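Local coordinates for protein Hydrogenase/urease maturation factor HypB (PDB 4LPS) that hydrolyses GTP slowly and binds nickel, serving as a maturation factor needed for nickel insertion into [NiFe] hydrogenase and also for maturation of urease, at residues A[118-122]-A[123-127]; A[190-194]-A[195-199]. All blocks are in the same frame, centred on the assembly; numbering follows the deposited sequence.

Overall arrangement
Both contacts are local ones at helix ends in the G-domain of HypB, a SIMIBI-class GTPase built on a seven-stranded parallel sheet, and they lie on opposite sides of the chain's centre. Contact 1 closes helix 110-122 and turns the chain toward strand 131-135; contact 2 opens helix 194-204 after strand 178-182. Their centres are about 41 Å apart and their nearest atoms about 30 Å, so the two do not meet. Contact 1 is remote from the nucleotide and metal sites. Contact 2 includes Phe190, which belongs to a GDP pocket seen in the crystal, yet the side chain of Phe192 is about 12 Å from a bound GDP.

Contact 1 of 2, residues A[118-122]-A[123-127]; sequences DLLKD and EGALE. With PO4 (phosphate ion), chain I.
Leu120 and Leu126 meet where helix 110-122 ends and the chain folds back along its last turn. On this packed side, Leu120 CB lies 4.0 Å from Leu126 CD2, while the other branch of Leu126 presses CD1 against Lys121 CB at 3.6 Å, the two side chains crossing at about a right angle. Leu120 reaches further with its own tip, CD2, which rests 3.8 Å from Ala125 CB.

The backbone evidence identifies a Schellman motif. Gly124 has a positive phi of 88°, a conformation glycine adopts readily, and two bonds make the motif's pair: Gly124 N donates to Lys121 O at 3.0 Å from above the carbonyl plane, and Ala125 N donates weakly to Leu120 O at 2.9 Å. Leu126 N adds a further weak bond, so that both N-H groups converge on Leu120 O as the chain turns back. Just before the motif, Glu123 N bonds to Leu119 O at 2.9 Å, a regular i to i+4 helical bond. A water extends the closure by donating to Lys121 O and accepting from Glu127 N.

The solvent side is looser. With CG anti to the backbone N (chi1 -176°) and the rest of the chain extended, Lys121 carries its amine outward to a phosphate, probably from the crystallisation liquor. Its bonds there are weak, NZ lying 3.3 Å from phosphate O3, and the same ion is also held by Arg40 NE. The exposed Glu123 instead runs its CG and CD past Leu119 O, and its OE2 is hydrogen-bonded to His98.

In the fold, Leu120 and Leu126 both pack on Cys75 of strand 74-80, and Leu119 and Leu120 touch His98 of strand 97-101; Asp118 forms a salt bridge to Arg40 of helix 29-43.

Contact 2 of 2, residues A[190-194]-A[195-199]; sequences FNFRV and SQVKE
Phe192 meets Val197 with ring atom CZ lying 3.6 Å from CG2 of the valine, and the two side chains cross at about a right angle. This apolar touch joins the loop to the first turn of helix 194-204. On the more exposed side of the turn, Arg193 and Gln196 run alongside each other in the same direction: Gln196 CB sits over one face of the guanidinium, 3.6 Å above its plane and toward the rim. The modelled approach of their polar ends is too close to interpret.

Behind these side chains stands the helix start. Arg193 occupies the N-cap position, and its carbonyl O accepts Gln196 N at 2.9 Å from above the carbonyl plane. One residue on, Val194 O receives Lys198 N in the carbonyl plane, with an N-H...O angle of 161°, a regular helical bond. The Phe192 ring is directed to Val197 by a CG anti to the backbone N (chi1 -175°).

Further out, Arg193 NH1 forms a salt bridge to Asp163, and Gln196 NE2 bonds to Asp200 in the next turn. Phe192, Val194 and Val197 each touch Ile181 of strand 178-182, while Val194 also touches Leu212 and Lys198 touches Ile210 of the edge strand 210-212.

Contact 1 of 2, residues A[118-122]-A[123-127]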
loop_
_atom_site.group_PDB
_atom_site.type_symbol
_atom_site.label_atom_id
_atom_site.label_comp_id
_atom_site.label_asym_id
_atom_site.label_seq_id
_atom_site.Cartn_x
_atom_site.Cartn_y
_atom_site.Cartn_z
ATOM N N ASP A 118 -0.437 2.239 18.413
ATOM C CA ASP A 118 -0.909 2.494 19.769
ATOM C C ASP A 118 -1.896 3.662 19.832
ATOM O O ASP A 118 -2.912 3.585 20.527
ATOM C CB ASP A 118 0.275 2.756 20.700
ATOM C CG ASP A 118 1.084 1.507 20.980
ATOM O OD1 ASP A 118 0.611 0.404 20.635
ATOM O OD2 ASP A 118 2.196 1.625 21.541
ATOM N N LEU A 119 -1.587 4.742 19.120
ATOM C CA LEU A 119 -2.483 5.898 19.054
ATOM C C LEU A 119 -3.825 5.528 18.439
ATOM O O LEU A 119 -4.879 5.851 18.989
ATOM C CB LEU A 119 -1.852 7.035 18.245
ATOM C CG LEU A 119 -0.613 7.741 18.799
ATOM C CD1 LEU A 119 -0.069 8.712 17.772
ATOM C CD2 LEU A 119 -0.936 8.477 20.088
ATOM N N LEU A 120 -3.778 4.854 17.293
ATOM C CA LEU A 120 -4.986 4.424 16.601
ATOM C C LEU A 120 -5.813 3.478 17.462
ATOM O O LEU A 120 -7.045 3.497 17.416
ATOM C CB LEU A 120 -4.628 3.759 15.271
ATOM C CG LEU A 120 -4.162 4.712 14.168
ATOM C CD1 LEU A 120 -3.641 3.933 12.976
ATOM C CD2 LEU A 120 -5.300 5.627 13.749
ATOM N N LYS A 121 -5.129 2.646 18.241
ATOM C CA LYS A 121 -5.808 1.757 19.172
ATOM C C LYS A 121 -6.531 2.555 20.251
ATOM O O LYS A 121 -7.718 2.341 20.500
ATOM C CB LYS A 121 -4.821 0.783 19.816
ATOM C CG LYS A 121 -5.489 -0.237 20.722
ATOM C CD LYS A 121 -4.493 -0.929 21.635
ATOM C CE LYS A 121 -5.184 -1.987 22.479
ATOM N NZ LYS A 121 -4.300 -2.507 23.554
ATOM N N ASP A 122 -5.807 3.475 20.881
ATOM C CA ASP A 122 -6.350 4.264 21.982
ATOM C C ASP A 122 -7.489 5.171 21.524
ATOM O O ASP A 122 -8.352 5.551 22.316
ATOM C CB ASP A 122 -5.243 5.096 22.631
ATOM C CG ASP A 122 -4.244 4.246 23.395
ATOM O OD1 ASP A 122 -4.539 3.059 23.648
ATOM O OD2 ASP A 122 -3.157 4.764 23.733
ATOM N N GLU A 123 -7.479 5.521 20.244
ATOM C CA GLU A 123 -8.499 6.391 19.672
ATOM C C GLU A 123 -9.736 5.599 19.265
ATOM O O GLU A 123 -10.775 6.181 18.956
ATOM C CB GLU A 123 -7.929 7.152 18.472
ATOM C CG GLU A 123 -6.979 8.280 18.852
ATOM C CD GLU A 123 -6.140 8.761 17.683
ATOM O OE1 GLU A 123 -6.345 8.274 16.551
ATOM O OE2 GLU A 123 -5.271 9.633 17.898
ATOM N N GLY A 124 -9.618 4.272 19.260
ATOM C CA GLY A 124 -10.736 3.409 18.919
ATOM C C GLY A 124 -10.845 3.122 17.434
ATOM O O GLY A 124 -11.799 2.487 16.977
ATOM N N ALA A 125 -9.869 3.606 16.677
ATOM C CA ALA A 125 -9.859 3.435 15.230
ATOM C C ALA A 125 -9.702 1.975 14.812
ATOM O O ALA A 125 -10.268 1.546 13.805
ATOM C CB ALA A 125 -8.755 4.276 14.618
ATOM N N LEU A 126 -8.916 1.221 15.573
ATOM C CA LEU A 126 -8.663 -0.183 15.258
ATOM C C LEU A 126 -9.894 -1.057 15.482
ATOM O O LEU A 126 -10.140 -1.999 14.725
ATOM C CB LEU A 126 -7.494 -0.719 16.088
ATOM C CG LEU A 126 -6.130 -0.065 15.870
ATOM C CD1 LEU A 126 -5.048 -0.848 16.593
ATOM C CD2 LEU A 126 -5.812 0.036 14.384
ATOM N N GLU A 127 -10.660 -0.742 16.523
ATOM C CA GLU A 127 -11.868 -1.496 16.835
ATOM C C GLU A 127 -12.880 -1.458 15.693
ATOM O O GLU A 127 -13.583 -2.437 15.448
ATOM C CB GLU A 127 -12.518 -0.958 18.114
ATOM C CG GLU A 127 -11.868 -1.423 19.412
ATOM C CD GLU A 127 -12.579 -0.887 20.642
ATOM O OE1 GLU A 127 -13.641 -0.247 20.485
ATOM O OE2 GLU A 127 -12.073 -1.099 21.765
HETATM P P PO4 I . -2.853 -5.379 21.254
HETATM O O1 PO4 I . -4.050 -6.170 20.793
HETATM O O2 PO4 I . -2.987 -3.964 20.757
HETATM O O3 PO4 I . -2.778 -5.365 22.760
HETATM O O4 PO4 I . -1.595 -6.001 20.703
HETATM O O HOH W 1 -9.155 0.483 18.818
#

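Contact 2 of 2, residues A[190-194]-A[195-199]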
loop_
_atom_site.group_PDB
_atom_site.type_symbol
_atom_site.label_atom_id
_atom_site.label_comp_id
_atom_site.label_asym_id
_atom_site.label_seq_id
_atom_site.Cartn_x
_atom_site.Cartn_y
_atom_site.Cartn_z
ATOM N N PHE A 190 0.614 8.928 -23.046
ATOM C CA PHE A 190 1.994 8.546 -22.757
ATOM C C PHE A 190 2.507 7.387 -23.616
ATOM O O PHE A 190 3.662 6.976 -23.472
ATOM C CB PHE A 190 2.146 8.192 -21.276
ATOM C CG PHE A 190 2.265 9.388 -20.375
ATOM C CD1 PHE A 190 3.501 9.978 -20.157
ATOM C CD2 PHE A 190 1.148 9.923 -19.748
ATOM C CE1 PHE A 190 3.624 11.081 -19.333
ATOM C CE2 PHE A 190 1.264 11.026 -18.920
ATOM C CZ PHE A 190 2.503 11.606 -18.712
ATOM N N ASN A 191 1.655 6.870 -24.501
ATOM C CA ASN A 191 1.989 5.703 -25.315
ATOM C C ASN A 191 2.490 4.565 -24.421
ATOM O O ASN A 191 3.448 3.860 -24.750
ATOM C CB ASN A 191 3.030 6.062 -26.382
ATOM C CG ASN A 191 2.627 7.276 -27.210
ATOM O OD1 ASN A 191 1.718 7.208 -28.041
ATOM N ND2 ASN A 191 3.307 8.396 -26.984
ATOM N N PHE A 192 1.827 4.414 -23.279
ATOM C CA PHE A 192 2.212 3.462 -22.246
ATOM C C PHE A 192 1.819 2.062 -22.688
ATOM O O PHE A 192 0.691 1.844 -23.132
ATOM C CB PHE A 192 1.528 3.836 -20.925
ATOM C CG PHE A 192 1.935 2.996 -19.748
ATOM C CD1 PHE A 192 1.292 1.794 -19.471
ATOM C CD2 PHE A 192 2.926 3.434 -18.883
ATOM C CE1 PHE A 192 1.656 1.032 -18.372
ATOM C CE2 PHE A 192 3.290 2.682 -17.779
ATOM C CZ PHE A 192 2.656 1.478 -17.525
ATOM N N ARG A 193 2.747 1.117 -22.575
ATOM C CA ARG A 193 2.476 -0.257 -22.982
ATOM C C ARG A 193 2.250 -1.174 -21.784
ATOM O O ARG A 193 3.199 -1.629 -21.140
ATOM C CB ARG A 193 3.613 -0.768 -23.878
ATOM C CG ARG A 193 3.547 -0.180 -25.288
ATOM C CD ARG A 193 4.872 -0.184 -26.047
ATOM N NE ARG A 193 5.688 -1.369 -25.812
ATOM C CZ ARG A 193 6.790 -1.372 -25.067
ATOM N NH1 ARG A 193 7.200 -0.252 -24.486
ATOM N NH2 ARG A 193 7.480 -2.490 -24.905
ATOM N N VAL A 194 0.973 -1.402 -21.481
ATOM C CA VAL A 194 0.546 -2.347 -20.452
ATOM C C VAL A 194 1.177 -3.721 -20.677
ATOM O O VAL A 194 1.509 -4.428 -19.725
ATOM C CB VAL A 194 -0.995 -2.464 -20.418
ATOM C CG1 VAL A 194 -1.448 -3.575 -19.479
ATOM C CG2 VAL A 194 -1.606 -1.143 -19.984
ATOM N N SER A 195 1.347 -4.086 -21.946
ATOM C CA SER A 195 1.975 -5.349 -22.312
ATOM C C SER A 195 3.392 -5.469 -21.754
ATOM O O SER A 195 3.814 -6.551 -21.353
ATOM C CB SER A 195 2.003 -5.509 -23.834
ATOM O OG SER A 195 2.721 -4.456 -24.453
ATOM N N GLN A 196 4.122 -4.359 -21.726
ATOM C CA GLN A 196 5.490 -4.360 -21.216
ATOM C C GLN A 196 5.519 -4.689 -19.725
ATOM O O GLN A 196 6.319 -5.510 -19.269
ATOM C CB GLN A 196 6.152 -3.007 -21.467
ATOM C CG GLN A 196 7.654 -2.977 -21.211
ATOM C CD GLN A 196 8.427 -3.915 -22.118
ATOM O OE1 GLN A 196 8.352 -3.812 -23.342
ATOM N NE2 GLN A 196 9.181 -4.831 -21.521
ATOM N N VAL A 197 4.646 -4.030 -18.970
ATOM C CA VAL A 197 4.530 -4.277 -17.540
ATOM C C VAL A 197 4.102 -5.716 -17.280
ATOM O O VAL A 197 4.629 -6.384 -16.389
ATOM C CB VAL A 197 3.526 -3.314 -16.886
ATOM C CG1 VAL A 197 3.374 -3.632 -15.409
ATOM C CG2 VAL A 197 3.981 -1.878 -17.075
ATOM N N LYS A 198 3.137 -6.181 -18.064
ATOM C CA LYS A 198 2.624 -7.538 -17.918
ATOM C C LYS A 198 3.730 -8.560 -18.153
ATOM O O LYS A 198 3.873 -9.514 -17.391
ATOM C CB LYS A 198 1.464 -7.780 -18.886
ATOM C CG LYS A 198 0.874 -9.183 -18.821
ATOM C CD LYS A 198 0.057 -9.360 -17.546
ATOM C CE LYS A 198 -0.369 -10.807 -17.337
ATOM N NZ LYS A 198 -0.963 -10.999 -15.981
ATOM N N GLU A 199 4.522 -8.340 -19.197
ATOM C CA GLU A 199 5.563 -9.283 -19.584
ATOM C C GLU A 199 6.728 -9.259 -18.603
ATOM O O GLU A 199 7.325 -10.298 -18.314
ATOM C CB GLU A 199 6.055 -8.978 -20.998
ATOM C CG GLU A 199 5.055 -9.333 -22.089
ATOM C CD GLU A 199 5.340 -8.619 -23.395
ATOM O OE1 GLU A 199 4.451 -8.607 -24.274
ATOM O OE2 GLU A 199 6.455 -8.073 -23.543
#